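PDB 1TQY: actinorhodin polyketide putative beta-ketoacyl synthase 2 from Streptomyces coelicolor A3, which serves as the chain length factor of actinorhodin biosynthesis, a ketosynthase-like subunit that probably helps to set the length of the polyketide chain. Local coordinates for residues Phe119-Phe124 with Asp200-Val205; Leu312-Ala317 with Arg373-Asp378; Val11-Val16 with Ala240-Glu245; Ala231-Gly236 with Thr338-Ser343. All coordinates share one frame; numbering follows the deposited sequence.

Contact 1: residues Phe119-Phe124 with Asp200-Val205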
loop_
_atom_site.group_PDB
_atom_site.type_symbol
_atom_site.label_atom_id
_atom_site.label_comp_id
_atom_site.label_asym_id
_atom_site.label_seq_id
_atom_site.Cartn_x
_atom_site.Cartn_y
_atom_site.Cartn_z
ATOM N N PHE B 119 14.358 -0.255 11.812
ATOM C CA PHE B 119 14.919 -1.559 11.514
ATOM C C PHE B 119 15.757 -1.539 10.242
ATOM O O PHE B 119 16.893 -2.008 10.236
ATOM C CB PHE B 119 13.806 -2.612 11.384
ATOM C CG PHE B 119 14.306 -4.035 11.436
ATOM C CD1 PHE B 119 14.995 -4.591 10.360
ATOM C CD2 PHE B 119 14.125 -4.803 12.584
ATOM C CE1 PHE B 119 15.502 -5.886 10.424
ATOM C CE2 PHE B 119 14.630 -6.101 12.658
ATOM C CZ PHE B 119 15.319 -6.642 11.573
ATOM N N THR B 120 15.222 -0.987 9.160
ATOM C CA THR B 120 15.990 -0.991 7.918
ATOM C C THR B 120 17.254 -0.127 7.974
ATOM O O THR B 120 18.250 -0.450 7.326
ATOM C CB THR B 120 15.101 -0.585 6.695
ATOM O OG1 THR B 120 15.739 -1.013 5.494
ATOM C CG2 THR B 120 14.910 0.929 6.616
ATOM N N HIS B 121 17.219 0.967 8.737
ATOM C CA HIS B 121 18.394 1.833 8.853
ATOM C C HIS B 121 19.548 1.025 9.455
ATOM O O HIS B 121 20.675 1.043 8.948
ATOM C CB HIS B 121 18.084 3.042 9.737
ATOM C CG HIS B 121 19.219 4.017 9.869
ATOM N ND1 HIS B 121 19.169 5.095 10.727
ATOM C CD2 HIS B 121 20.440 4.063 9.281
ATOM C CE1 HIS B 121 20.308 5.762 10.662
ATOM N NE2 HIS B 121 21.097 5.156 9.794
ATOM N N ARG B 122 19.267 0.298 10.530
ATOM C CA ARG B 122 20.302 -0.517 11.166
ATOM C C ARG B 122 20.827 -1.571 10.190
ATOM O O ARG B 122 22.019 -1.896 10.197
ATOM C CB ARG B 122 19.750 -1.196 12.430
ATOM C CG ARG B 122 19.194 -0.215 13.448
ATOM C CD ARG B 122 18.426 -0.898 14.552
ATOM N NE ARG B 122 17.830 0.093 15.439
ATOM C CZ ARG B 122 18.529 0.924 16.207
ATOM N NH1 ARG B 122 19.851 0.875 16.204
ATOM N NH2 ARG B 122 17.907 1.821 16.959
ATOM N N GLU B 123 19.956 -2.108 9.340
ATOM C CA GLU B 123 20.409 -3.126 8.385
ATOM C C GLU B 123 21.274 -2.499 7.300
ATOM O O GLU B 123 22.203 -3.133 6.791
ATOM C CB GLU B 123 19.213 -3.874 7.774
ATOM C CG GLU B 123 18.472 -4.793 8.758
ATOM C CD GLU B 123 19.404 -5.740 9.523
ATOM O OE1 GLU B 123 20.361 -6.270 8.909
ATOM O OE2 GLU B 123 19.162 -5.966 10.737
ATOM N N PHE B 124 20.975 -1.252 6.948
ATOM C CA PHE B 124 21.767 -0.537 5.935
ATOM C C PHE B 124 23.159 -0.275 6.502
ATOM O O PHE B 124 24.164 -0.376 5.795
ATOM C CB PHE B 124 21.123 0.811 5.598
ATOM C CG PHE B 124 20.248 0.784 4.386
ATOM C CD1 PHE B 124 20.811 0.763 3.115
ATOM C CD2 PHE B 124 18.867 0.828 4.512
ATOM C CE1 PHE B 124 20.011 0.795 1.976
ATOM C CE2 PHE B 124 18.046 0.860 3.379
ATOM C CZ PHE B 124 18.620 0.846 2.108
ATOM N N ASP B 200 14.486 7.616 14.225
ATOM C CA ASP B 200 15.886 7.235 14.190
ATOM C C ASP B 200 16.504 8.421 13.466
ATOM O O ASP B 200 15.785 9.210 12.854
ATOM C CB ASP B 200 16.094 5.970 13.366
ATOM C CG ASP B 200 15.775 6.182 11.912
ATOM O OD1 ASP B 200 16.710 6.286 11.088
ATOM O OD2 ASP B 200 14.569 6.257 11.589
ATOM N N PRO B 201 17.835 8.565 13.513
ATOM C CA PRO B 201 18.462 9.701 12.830
ATOM C C PRO B 201 18.079 9.877 11.351
ATOM O O PRO B 201 17.783 10.989 10.926
ATOM C CB PRO B 201 19.948 9.430 13.013
ATOM C CG PRO B 201 20.000 8.659 14.315
ATOM C CD PRO B 201 18.849 7.716 14.173
ATOM N N TRP B 202 18.094 8.797 10.570
ATOM C CA TRP B 202 17.765 8.893 9.144
ATOM C C TRP B 202 16.295 9.242 8.942
ATOM O O TRP B 202 15.963 10.158 8.176
ATOM C CB TRP B 202 18.108 7.580 8.428
ATOM C CG TRP B 202 18.118 7.671 6.906
ATOM C CD1 TRP B 202 18.067 8.809 6.136
ATOM C CD2 TRP B 202 18.193 6.569 5.990
ATOM N NE1 TRP B 202 18.104 8.476 4.799
ATOM C CE2 TRP B 202 18.178 7.111 4.680
ATOM C CE3 TRP B 202 18.269 5.174 6.147
ATOM C CZ2 TRP B 202 18.237 6.306 3.531
ATOM C CZ3 TRP B 202 18.329 4.370 4.992
ATOM C CH2 TRP B 202 18.311 4.948 3.708
ATOM N N GLY B 203 15.415 8.524 9.640
ATOM C CA GLY B 203 13.993 8.808 9.532
ATOM C C GLY B 203 13.711 10.256 9.921
ATOM O O GLY B 203 12.855 10.916 9.336
ATOM N N TRP B 204 14.455 10.756 10.901
ATOM C CA TRP B 204 14.284 12.124 11.386
ATOM C C TRP B 204 14.672 13.167 10.332
ATOM O O TRP B 204 13.912 14.100 10.027
ATOM C CB TRP B 204 15.141 12.335 12.636
ATOM C CG TRP B 204 14.844 13.628 13.338
ATOM C CD1 TRP B 204 15.677 14.701 13.477
ATOM C CD2 TRP B 204 13.601 13.996 13.945
ATOM N NE1 TRP B 204 15.024 15.723 14.133
ATOM C CE2 TRP B 204 13.748 15.316 14.433
ATOM C CE3 TRP B 204 12.373 13.339 14.126
ATOM C CZ2 TRP B 204 12.718 15.995 15.086
ATOM C CZ3 TRP B 204 11.346 14.018 14.779
ATOM C CH2 TRP B 204 11.531 15.335 15.249
ATOM N N VAL B 205 15.865 12.990 9.786
ATOM C CA VAL B 205 16.418 13.866 8.774
ATOM C C VAL B 205 15.526 13.811 7.528
ATOM O O VAL B 205 15.320 14.820 6.854
ATOM C CB VAL B 205 17.918 13.419 8.528
ATOM C CG1 VAL B 205 18.188 13.065 7.086
ATOM C CG2 VAL B 205 18.856 14.478 9.043
#

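Contact 2: residues Leu312-Ala317 with Arg373-Asp378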
loop_
_atom_site.group_PDB
_atom_site.type_symbol
_atom_site.label_atom_id
_atom_site.label_comp_id
_atom_site.label_asym_id
_atom_site.label_seq_id
_atom_site.Cartn_x
_atom_site.Cartn_y
_atom_site.Cartn_z
ATOM N N LEU B 312 -1.265 25.464 4.129
ATOM C CA LEU B 312 -2.130 24.290 4.145
ATOM C C LEU B 312 -3.325 24.476 5.067
ATOM O O LEU B 312 -4.385 23.911 4.826
ATOM C CB LEU B 312 -1.335 23.055 4.580
ATOM C CG LEU B 312 -0.206 22.617 3.643
ATOM C CD1 LEU B 312 0.524 21.416 4.230
ATOM C CD2 LEU B 312 -0.794 22.259 2.284
ATOM N N ASP B 313 -3.147 25.250 6.134
ATOM C CA ASP B 313 -4.245 25.503 7.066
ATOM C C ASP B 313 -5.266 26.361 6.329
ATOM O O ASP B 313 -6.473 26.114 6.390
ATOM C CB ASP B 313 -3.758 26.247 8.323
ATOM C CG ASP B 313 -2.887 25.381 9.230
ATOM O OD1 ASP B 313 -3.097 24.148 9.275
ATOM O OD2 ASP B 313 -2.005 25.941 9.918
ATOM N N ALA B 314 -4.765 27.361 5.612
ATOM C CA ALA B 314 -5.626 28.260 4.865
ATOM C C ALA B 314 -6.408 27.487 3.818
ATOM O O ALA B 314 -7.605 27.728 3.630
ATOM C CB ALA B 314 -4.794 29.353 4.209
ATOM N N ALA B 315 -5.745 26.562 3.129
ATOM C CA ALA B 315 -6.441 25.762 2.122
ATOM C C ALA B 315 -7.550 24.948 2.785
ATOM O O ALA B 315 -8.683 24.926 2.311
ATOM C CB ALA B 315 -5.464 24.815 1.404
ATOM N N GLU B 316 -7.220 24.275 3.883
ATOM C CA GLU B 316 -8.216 23.471 4.580
ATOM C C GLU B 316 -9.384 24.269 5.151
ATOM O O GLU B 316 -10.536 23.841 5.057
ATOM C CB GLU B 316 -7.579 22.660 5.707
ATOM C CG GLU B 316 -8.623 21.919 6.535
ATOM C CD GLU B 316 -8.040 20.834 7.410
ATOM O OE1 GLU B 316 -7.042 21.104 8.112
ATOM O OE2 GLU B 316 -8.594 19.713 7.392
ATOM N N ALA B 317 -9.086 25.413 5.765
ATOM C CA ALA B 317 -10.124 26.258 6.350
ATOM C C ALA B 317 -11.064 26.736 5.252
ATOM O O ALA B 317 -12.264 26.895 5.461
ATOM C CB ALA B 317 -9.488 27.450 7.039
ATOM N N ARG B 373 -8.710 35.657 11.406
ATOM C CA ARG B 373 -10.070 35.860 10.904
ATOM C C ARG B 373 -10.162 35.296 9.487
ATOM O O ARG B 373 -11.217 34.826 9.048
ATOM C CB ARG B 373 -10.393 37.367 10.919
ATOM C CG ARG B 373 -11.629 37.801 10.113
ATOM C CD ARG B 373 -12.896 37.108 10.584
ATOM N NE ARG B 373 -14.068 37.436 9.764
ATOM C CZ ARG B 373 -14.723 38.594 9.806
ATOM N NH1 ARG B 373 -14.323 39.554 10.632
ATOM N NH2 ARG B 373 -15.784 38.792 9.031
ATOM N N GLU B 374 -9.035 35.339 8.783
ATOM C CA GLU B 374 -8.941 34.843 7.413
ATOM C C GLU B 374 -9.485 33.417 7.288
ATOM O O GLU B 374 -10.246 33.113 6.369
ATOM C CB GLU B 374 -7.472 34.885 6.956
ATOM C CG GLU B 374 -7.210 34.390 5.533
ATOM C CD GLU B 374 -5.740 34.039 5.286
ATOM O OE1 GLU B 374 -4.852 34.782 5.766
ATOM O OE2 GLU B 374 -5.473 33.023 4.599
ATOM N N TYR B 375 -9.107 32.541 8.217
ATOM C CA TYR B 375 -9.562 31.146 8.162
ATOM C C TYR B 375 -11.066 30.962 8.321
ATOM O O TYR B 375 -11.637 29.959 7.870
ATOM C CB TYR B 375 -8.825 30.301 9.212
ATOM C CG TYR B 375 -7.317 30.307 9.049
ATOM C CD1 TYR B 375 -6.730 30.692 7.841
ATOM C CD2 TYR B 375 -6.480 29.886 10.080
ATOM C CE1 TYR B 375 -5.352 30.658 7.663
ATOM C CE2 TYR B 375 -5.096 29.845 9.906
ATOM C CZ TYR B 375 -4.546 30.234 8.689
ATOM O OH TYR B 375 -3.185 30.172 8.496
ATOM N N GLY B 376 -11.703 31.923 8.983
ATOM C CA GLY B 376 -13.138 31.854 9.189
ATOM C C GLY B 376 -13.622 30.523 9.738
ATOM O O GLY B 376 -14.509 29.906 9.164
ATOM N N ILE B 377 -13.049 30.064 10.845
ATOM C CA ILE B 377 -13.483 28.795 11.406
ATOM C C ILE B 377 -13.832 28.912 12.880
ATOM O O ILE B 377 -13.323 29.784 13.584
ATOM C CB ILE B 377 -12.411 27.700 11.256
ATOM C CG1 ILE B 377 -11.140 28.110 11.994
ATOM C CG2 ILE B 377 -12.122 27.458 9.780
ATOM C CD1 ILE B 377 -10.073 27.027 11.997
ATOM N N ASP B 378 -14.721 28.041 13.344
ATOM C CA ASP B 378 -15.107 28.022 14.748
ATOM C C ASP B 378 -14.289 26.906 15.407
ATOM O O ASP B 378 -14.748 25.770 15.479
ATOM C CB ASP B 378 -16.611 27.739 14.871
ATOM C CG ASP B 378 -17.071 27.602 16.320
ATOM O OD1 ASP B 378 -16.347 28.052 17.234
ATOM O OD2 ASP B 378 -18.169 27.057 16.547
HETATM O O HOH W 1 -2.219 28.609 10.520
#

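Contact 3: residues Val11-Val16 with Ala240-Glu245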
loop_
_atom_site.group_PDB
_atom_site.type_symbol
_atom_site.label_atom_id
_atom_site.label_comp_id
_atom_site.label_asym_id
_atom_site.label_seq_id
_atom_site.Cartn_x
_atom_site.Cartn_y
_atom_site.Cartn_z
ATOM N N VAL B 11 -21.564 -0.573 8.519
ATOM C CA VAL B 11 -20.298 -0.967 9.139
ATOM C C VAL B 11 -20.087 -0.259 10.472
ATOM O O VAL B 11 -20.069 0.968 10.530
ATOM C CB VAL B 11 -19.099 -0.640 8.222
ATOM C CG1 VAL B 11 -17.786 -1.042 8.897
ATOM C CG2 VAL B 11 -19.256 -1.357 6.898
ATOM N N LEU B 12 -19.911 -1.028 11.539
ATOM C CA LEU B 12 -19.719 -0.439 12.854
ATOM C C LEU B 12 -18.290 -0.578 13.365
ATOM O O LEU B 12 -17.543 -1.449 12.924
ATOM C CB LEU B 12 -20.676 -1.091 13.858
ATOM C CG LEU B 12 -22.153 -1.171 13.448
ATOM C CD1 LEU B 12 -22.910 -2.009 14.459
ATOM C CD2 LEU B 12 -22.746 0.227 13.358
ATOM N N ILE B 13 -17.923 0.308 14.287
ATOM C CA ILE B 13 -16.611 0.295 14.925
ATOM C C ILE B 13 -16.925 -0.323 16.290
ATOM O O ILE B 13 -17.511 0.341 17.154
ATOM C CB ILE B 13 -16.067 1.728 15.186
ATOM C CG1 ILE B 13 -16.221 2.606 13.939
ATOM C CG2 ILE B 13 -14.609 1.655 15.653
ATOM C CD1 ILE B 13 -15.339 2.236 12.798
ATOM N N THR B 14 -16.547 -1.580 16.485
ATOM C CA THR B 14 -16.840 -2.266 17.742
ATOM C C THR B 14 -15.696 -2.283 18.746
ATOM O O THR B 14 -15.921 -2.431 19.948
ATOM C CB THR B 14 -17.263 -3.723 17.482
ATOM O OG1 THR B 14 -16.282 -4.359 16.657
ATOM C CG2 THR B 14 -18.611 -3.776 16.781
ATOM N N GLY B 15 -14.473 -2.141 18.254
ATOM C CA GLY B 15 -13.336 -2.149 19.150
ATOM C C GLY B 15 -12.224 -1.225 18.700
ATOM O O GLY B 15 -11.944 -1.112 17.510
ATOM N N VAL B 16 -11.588 -0.550 19.646
ATOM C CA VAL B 16 -10.501 0.350 19.292
ATOM C C VAL B 16 -9.257 0.079 20.128
ATOM O O VAL B 16 -9.342 -0.424 21.247
ATOM C CB VAL B 16 -10.928 1.840 19.447
ATOM C CG1 VAL B 16 -12.245 2.082 18.706
ATOM C CG2 VAL B 16 -11.056 2.209 20.911
ATOM N N ALA B 240 -3.548 4.014 15.746
ATOM C CA ALA B 240 -4.655 3.243 16.272
ATOM C C ALA B 240 -5.062 2.136 15.332
ATOM O O ALA B 240 -4.804 2.184 14.133
ATOM C CB ALA B 240 -5.839 4.155 16.527
ATOM N N ILE B 241 -5.688 1.121 15.895
ATOM C CA ILE B 241 -6.177 0.014 15.103
ATOM C C ILE B 241 -7.599 -0.140 15.598
ATOM O O ILE B 241 -7.864 0.001 16.792
ATOM C CB ILE B 241 -5.376 -1.269 15.383
ATOM C CG1 ILE B 241 -3.934 -1.115 14.862
ATOM C CG2 ILE B 241 -6.059 -2.461 14.737
ATOM C CD1 ILE B 241 -3.802 -0.997 13.338
ATOM N N LEU B 242 -8.532 -0.376 14.691
ATOM C CA LEU B 242 -9.906 -0.563 15.117
ATOM C C LEU B 242 -10.533 -1.751 14.432
ATOM O O LEU B 242 -10.080 -2.185 13.375
ATOM C CB LEU B 242 -10.756 0.693 14.885
ATOM C CG LEU B 242 -10.337 1.866 13.999
ATOM C CD1 LEU B 242 -11.480 2.885 14.022
ATOM C CD2 LEU B 242 -9.039 2.518 14.513
ATOM N N VAL B 243 -11.570 -2.284 15.061
ATOM C CA VAL B 243 -12.272 -3.441 14.539
ATOM C C VAL B 243 -13.582 -2.980 13.920
ATOM O O VAL B 243 -14.427 -2.399 14.592
ATOM C CB VAL B 243 -12.547 -4.462 15.673
ATOM C CG1 VAL B 243 -13.373 -5.625 15.154
ATOM C CG2 VAL B 243 -11.224 -4.961 16.236
ATOM N N LEU B 244 -13.728 -3.203 12.624
ATOM C CA LEU B 244 -14.949 -2.822 11.951
ATOM C C LEU B 244 -15.631 -4.111 11.560
ATOM O O LEU B 244 -14.966 -5.107 11.260
ATOM C CB LEU B 244 -14.662 -2.006 10.690
ATOM C CG LEU B 244 -13.563 -0.954 10.680
ATOM C CD1 LEU B 244 -13.844 -0.002 9.537
ATOM C CD2 LEU B 244 -13.492 -0.208 11.996
ATOM N N GLU B 245 -16.959 -4.100 11.571
ATOM C CA GLU B 245 -17.691 -5.278 11.175
ATOM C C GLU B 245 -19.124 -5.002 10.787
ATOM O O GLU B 245 -19.691 -3.960 11.118
ATOM C CB GLU B 245 -17.611 -6.353 12.262
ATOM C CG GLU B 245 -18.050 -5.937 13.645
ATOM C CD GLU B 245 -17.634 -6.959 14.714
ATOM O OE1 GLU B 245 -17.835 -8.181 14.498
ATOM O OE2 GLU B 245 -17.126 -6.542 15.778
#

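Contact 4: residues Ala231-Gly236 with Thr338-Ser343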
loop_
_atom_site.group_PDB
_atom_site.type_symbol
_atom_site.label_atom_id
_atom_site.label_comp_id
_atom_site.label_asym_id
_atom_site.label_seq_id
_atom_site.Cartn_x
_atom_site.Cartn_y
_atom_site.Cartn_z
ATOM N N ALA B 231 3.967 27.223 12.418
ATOM C CA ALA B 231 5.280 27.200 11.799
ATOM C C ALA B 231 5.772 25.784 11.515
ATOM O O ALA B 231 6.961 25.503 11.627
ATOM C CB ALA B 231 6.285 27.939 12.683
ATOM N N GLY B 232 4.856 24.899 11.136
ATOM C CA GLY B 232 5.240 23.532 10.839
ATOM C C GLY B 232 4.605 22.546 11.795
ATOM O O GLY B 232 4.156 22.930 12.873
ATOM N N TYR B 233 4.560 21.273 11.416
ATOM C CA TYR B 233 3.964 20.277 12.286
ATOM C C TYR B 233 5.053 19.564 13.069
ATOM O O TYR B 233 6.229 19.600 12.694
ATOM C CB TYR B 233 3.145 19.265 11.465
ATOM C CG TYR B 233 3.960 18.272 10.660
ATOM C CD1 TYR B 233 4.369 17.055 11.218
ATOM C CD2 TYR B 233 4.307 18.543 9.332
ATOM C CE1 TYR B 233 5.098 16.131 10.467
ATOM C CE2 TYR B 233 5.037 17.630 8.576
ATOM C CZ TYR B 233 5.429 16.423 9.148
ATOM O OH TYR B 233 6.131 15.509 8.395
ATOM N N VAL B 234 4.661 18.947 14.179
ATOM C CA VAL B 234 5.592 18.179 14.996
ATOM C C VAL B 234 5.317 16.703 14.679
ATOM O O VAL B 234 4.173 16.267 14.733
ATOM C CB VAL B 234 5.363 18.432 16.515
ATOM C CG1 VAL B 234 6.207 17.452 17.332
ATOM C CG2 VAL B 234 5.778 19.878 16.876
ATOM N N PRO B 235 6.353 15.930 14.309
ATOM C CA PRO B 235 6.189 14.500 13.989
ATOM C C PRO B 235 5.851 13.734 15.270
ATOM O O PRO B 235 6.178 14.179 16.373
ATOM C CB PRO B 235 7.571 14.085 13.491
ATOM C CG PRO B 235 8.226 15.368 13.111
ATOM C CD PRO B 235 7.749 16.351 14.120
ATOM N N GLY B 236 5.218 12.578 15.127
ATOM C CA GLY B 236 4.900 11.763 16.289
ATOM C C GLY B 236 4.978 10.303 15.884
ATOM O O GLY B 236 5.154 10.013 14.704
ATOM N N THR B 338 -0.745 15.073 20.095
ATOM C CA THR B 338 0.070 13.914 19.717
ATOM C C THR B 338 1.110 14.142 18.627
ATOM O O THR B 338 2.129 13.452 18.586
ATOM C CB THR B 338 -0.807 12.754 19.209
ATOM O OG1 THR B 338 -1.438 13.143 17.980
ATOM C CG2 THR B 338 -1.872 12.408 20.219
ATOM N N GLY B 339 0.855 15.103 17.750
ATOM C CA GLY B 339 1.761 15.337 16.647
ATOM C C GLY B 339 1.133 14.576 15.493
ATOM O O GLY B 339 0.109 13.910 15.685
ATOM N N ARG B 340 1.713 14.669 14.299
ATOM C CA ARG B 340 1.170 13.967 13.136
ATOM C C ARG B 340 1.750 12.555 13.111
ATOM O O ARG B 340 2.970 12.376 13.053
ATOM C CB ARG B 340 1.528 14.712 11.842
ATOM C CG ARG B 340 0.869 16.097 11.698
ATOM C CD ARG B 340 1.079 16.717 10.306
ATOM N NE ARG B 340 0.337 16.059 9.227
ATOM C CZ ARG B 340 -0.957 16.239 8.974
ATOM N NH1 ARG B 340 -1.678 17.059 9.726
ATOM N NH2 ARG B 340 -1.526 15.615 7.952
ATOM N N LEU B 341 0.872 11.558 13.138
ATOM C CA LEU B 341 1.306 10.171 13.167
ATOM C C LEU B 341 1.242 9.482 11.807
ATOM O O LEU B 341 1.254 8.254 11.715
ATOM C CB LEU B 341 0.480 9.393 14.201
ATOM C CG LEU B 341 0.249 10.095 15.552
ATOM C CD1 LEU B 341 -0.592 9.169 16.410
ATOM C CD2 LEU B 341 1.587 10.427 16.269
ATOM N N TYR B 342 1.162 10.277 10.746
ATOM C CA TYR B 342 1.152 9.738 9.394
ATOM C C TYR B 342 0.043 8.714 9.172
ATOM O O TYR B 342 -1.136 9.066 9.207
ATOM C CB TYR B 342 2.532 9.133 9.092
ATOM C CG TYR B 342 3.661 10.144 9.208
ATOM C CD1 TYR B 342 3.797 11.173 8.276
ATOM C CD2 TYR B 342 4.557 10.109 10.281
ATOM C CE1 TYR B 342 4.790 12.147 8.409
ATOM C CE2 TYR B 342 5.554 11.082 10.422
ATOM C CZ TYR B 342 5.660 12.098 9.483
ATOM O OH TYR B 342 6.623 13.077 9.639
ATOM N N SER B 343 0.403 7.452 8.952
ATOM C CA SER B 343 -0.619 6.451 8.726
ATOM C C SER B 343 -1.422 6.225 9.999
ATOM O O SER B 343 -2.490 5.616 9.967
ATOM C CB SER B 343 -0.004 5.135 8.220
ATOM O OG SER B 343 0.517 4.350 9.283
#

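Contact 1: residues Phe119-Phe124 with Asp200-Val205
His-121 and Trp-202 mark the crossing of two helix segments: their CA atoms lie 7.1 Å apart, the axes of 119-124 and 201-205 approach to 10.0 Å, and the N-to-C directions differ by 116°. At that spacing the backbones do not meet, and large side chains fill the interval. The imidazole of His-121 is carried across by a first torsion of -178°, which sets CG anti to the backbone N. Its ND1 donates to Asp-200 OD1 at 2.8 Å, a bent bond in which the oxygen stands off the ring plane and is met on the anti side of the carboxylate. Asp-200 is also the N-cap of helix 201-208, since the same OD1 accepts from Gly-203 N at 3.0 Å. The two donors arrive from opposite faces of the carboxylate plane, so a single buried oxygen links the start of one helix to the flank of the other. Both helices belong to the ketosynthase fold where it meets the second protein of the assembly: an aromatic side chain of that other chain stacks on His-121, and Trp-202 and Phe-124 also meet aromatic side chains of it. Within the resulting cluster, Trp-202 CB sits over one face of the imidazole, 3.8 Å from the centroid of the His-121 ring, and the indole turns an edge to that ring. The far end of the same indole forms a T-shaped pair with Phe-124. Trp-202 CZ3 comes to 3.6 Å from Phe-124 CD2, the edge of the six-membered ring facing the phenyl ring with the planes at 85°.

Contact 2: residues Leu312-Ala317 with Arg373-Asp378
Tyr-375, Ala-317 and Ala-314 account for most of this junction, in which one large aromatic side chain lies along the small-residue flank of helix 310-324. Ala-317 comes closest to the opposing backbone: its CA is 5.2 Å from Tyr-375 CA, and its methyl CB touches both Tyr-375 O, at 3.4 Å, and Tyr-375 CB, at 3.6 Å. Ile-377 closes over the same methyl from beyond the turn at Gly-376, with its CG2 branch 3.8 Å from Ala-317 CB. One helical turn back, Ala-314 meets the ring of Tyr-375 further out, CB to CE1 being 3.7 Å. A first torsion of -59° sets the Tyr-375 ring anti to its carbonyl carbon, from where it runs back along the helix toward Asp-313. No direct hydrogen bond joins the two segments. A water bridges their polar ends instead, accepting from Tyr-375 OH at 2.7 Å and donating to Asp-313 OD2 at 2.7 Å. That carboxylate is held further by backbone N-H groups, OD1 by Gly-308 and OD2 by Phe-226. Arg-326 binds the carbonyls of Arg-373 and Glu-374, tying the short 3-10 turn 373-375 to the region just past the helix. Helix 310-324 connects the parallel strands 301-303 and 330-332, and the turn leads into strand 378-379 beside the latter, so the contact lies by the parallel part of a mixed sheet, as in the C-terminal half of the thiolase fold.

Contact 3: residues Val11-Val16 with Ala240-Glu245
A beta bulge interrupts the antiparallel pairing of strands 11-20 and 238-246 inside the ketosynthase core. Leu-12 and Glu-245 form a hydrogen-bonded pair with a bond each way, Leu-12 N to Glu-245 O and Glu-245 N to Leu-12 O, both 3.0 Å. Beyond Ile-13 the register slips by one residue. Thr-14 N donates to Val-243 O at 3.0 Å, whereas the return bond runs from Val-243 N to Gly-15 O at 2.7 Å, so Thr-14 and Gly-15 together face one residue. The backbone N of Gly-15 is buried without a partner. The bulge carries the hydroxyl of Thr-14 over Glu-245: Thr-14 OG1 donates to the anti lone pair of Glu-245 OE2 at a short 2.5 Å. Both side chains hold their first torsion between backbone N and carbonyl carbon (52° in Thr-14, 55° in Glu-245), and they cross at about a right angle. Arg-253 forms a salt bridge to the same carboxylate oxygen. On the sheet face bearing Ile-13, Val-16, Leu-242 and Leu-244, the CG2 branch of Ile-13 packs on Leu-242 CD1 at 3.7 Å. Nearby, Val-11 CG1 touches Leu-244 CB, also at 3.7 Å. Helices 171-185 and 345-359 cover this aliphatic layer, while helix 78-93 packs on Val-243 from the other side: a sheet with helices on both faces, consistent with one of the two sheets of the five-layered alpha-beta-alpha-beta-alpha thiolase fold.

Contact 4: residues Ala231-Gly236 with Thr338-Ser343
Tyr-233 spreads its ring across the aliphatic part of Arg-340, while its hydroxyl meets that of Tyr-342. A first torsion of 74° places the Tyr-233 ring between its backbone N and carbonyl carbon, and Arg-340 CD lies over one face, 3.7 Å from the ring centroid. Bent at chi3 (71°), the arginine then climbs away from the ring; the guanidinium, at most weakly attracted to it, forms a salt bridge with Asp-305. Tyr-342 comes in at about a right angle to Tyr-233, its OH hydrogen-bonded to Tyr-233 OH at 2.8 Å, near the plane of both rings. Gln-207 also bonds to Tyr-342 OH. The backbones bridge through Arg-340 N, which donates to Val-234 O at 3.0 Å, and weakly through Gly-236 N to Arg-340 O at 3.1 Å. Leu-341 CD2 packs on the bare backbone of Gly-236, 3.4 Å from its C. Arg-340 also touches Gln-169; by family resemblance these two probably occupy the positions of a catalytic histidine and cysteine in active ketosynthases. Helix 201-208 packs on Pro-235 and helix 345-359 on Leu-341, just where the two loops lead into strand 238-246 and helix 345-359.

In the fold
Contact 4 is the most central of the four, its centre about 10 Å from that of the chain, and through Arg-340 it lies at what is probably the counterpart of the ketosynthase active site. It touches contact 1 directly, Trp-204 CZ3 packing on Pro-235 CG at 3.8 Å. Contact 2 lies on another flank, its nearest atoms about 7 Å from contact 4; Asp-305 links them: its carboxylate forms a salt bridge with Arg-340 and its backbone N is hydrogen-bonded to Glu-316. Contact 3 continues contact 4 along the chain through strand 238-246, their centres about 23 Å apart on opposite sides of the chain's centre. The bound sodium ion, at Pro-21 and Gln-58, is about 9 Å from the Thr-338 side chain.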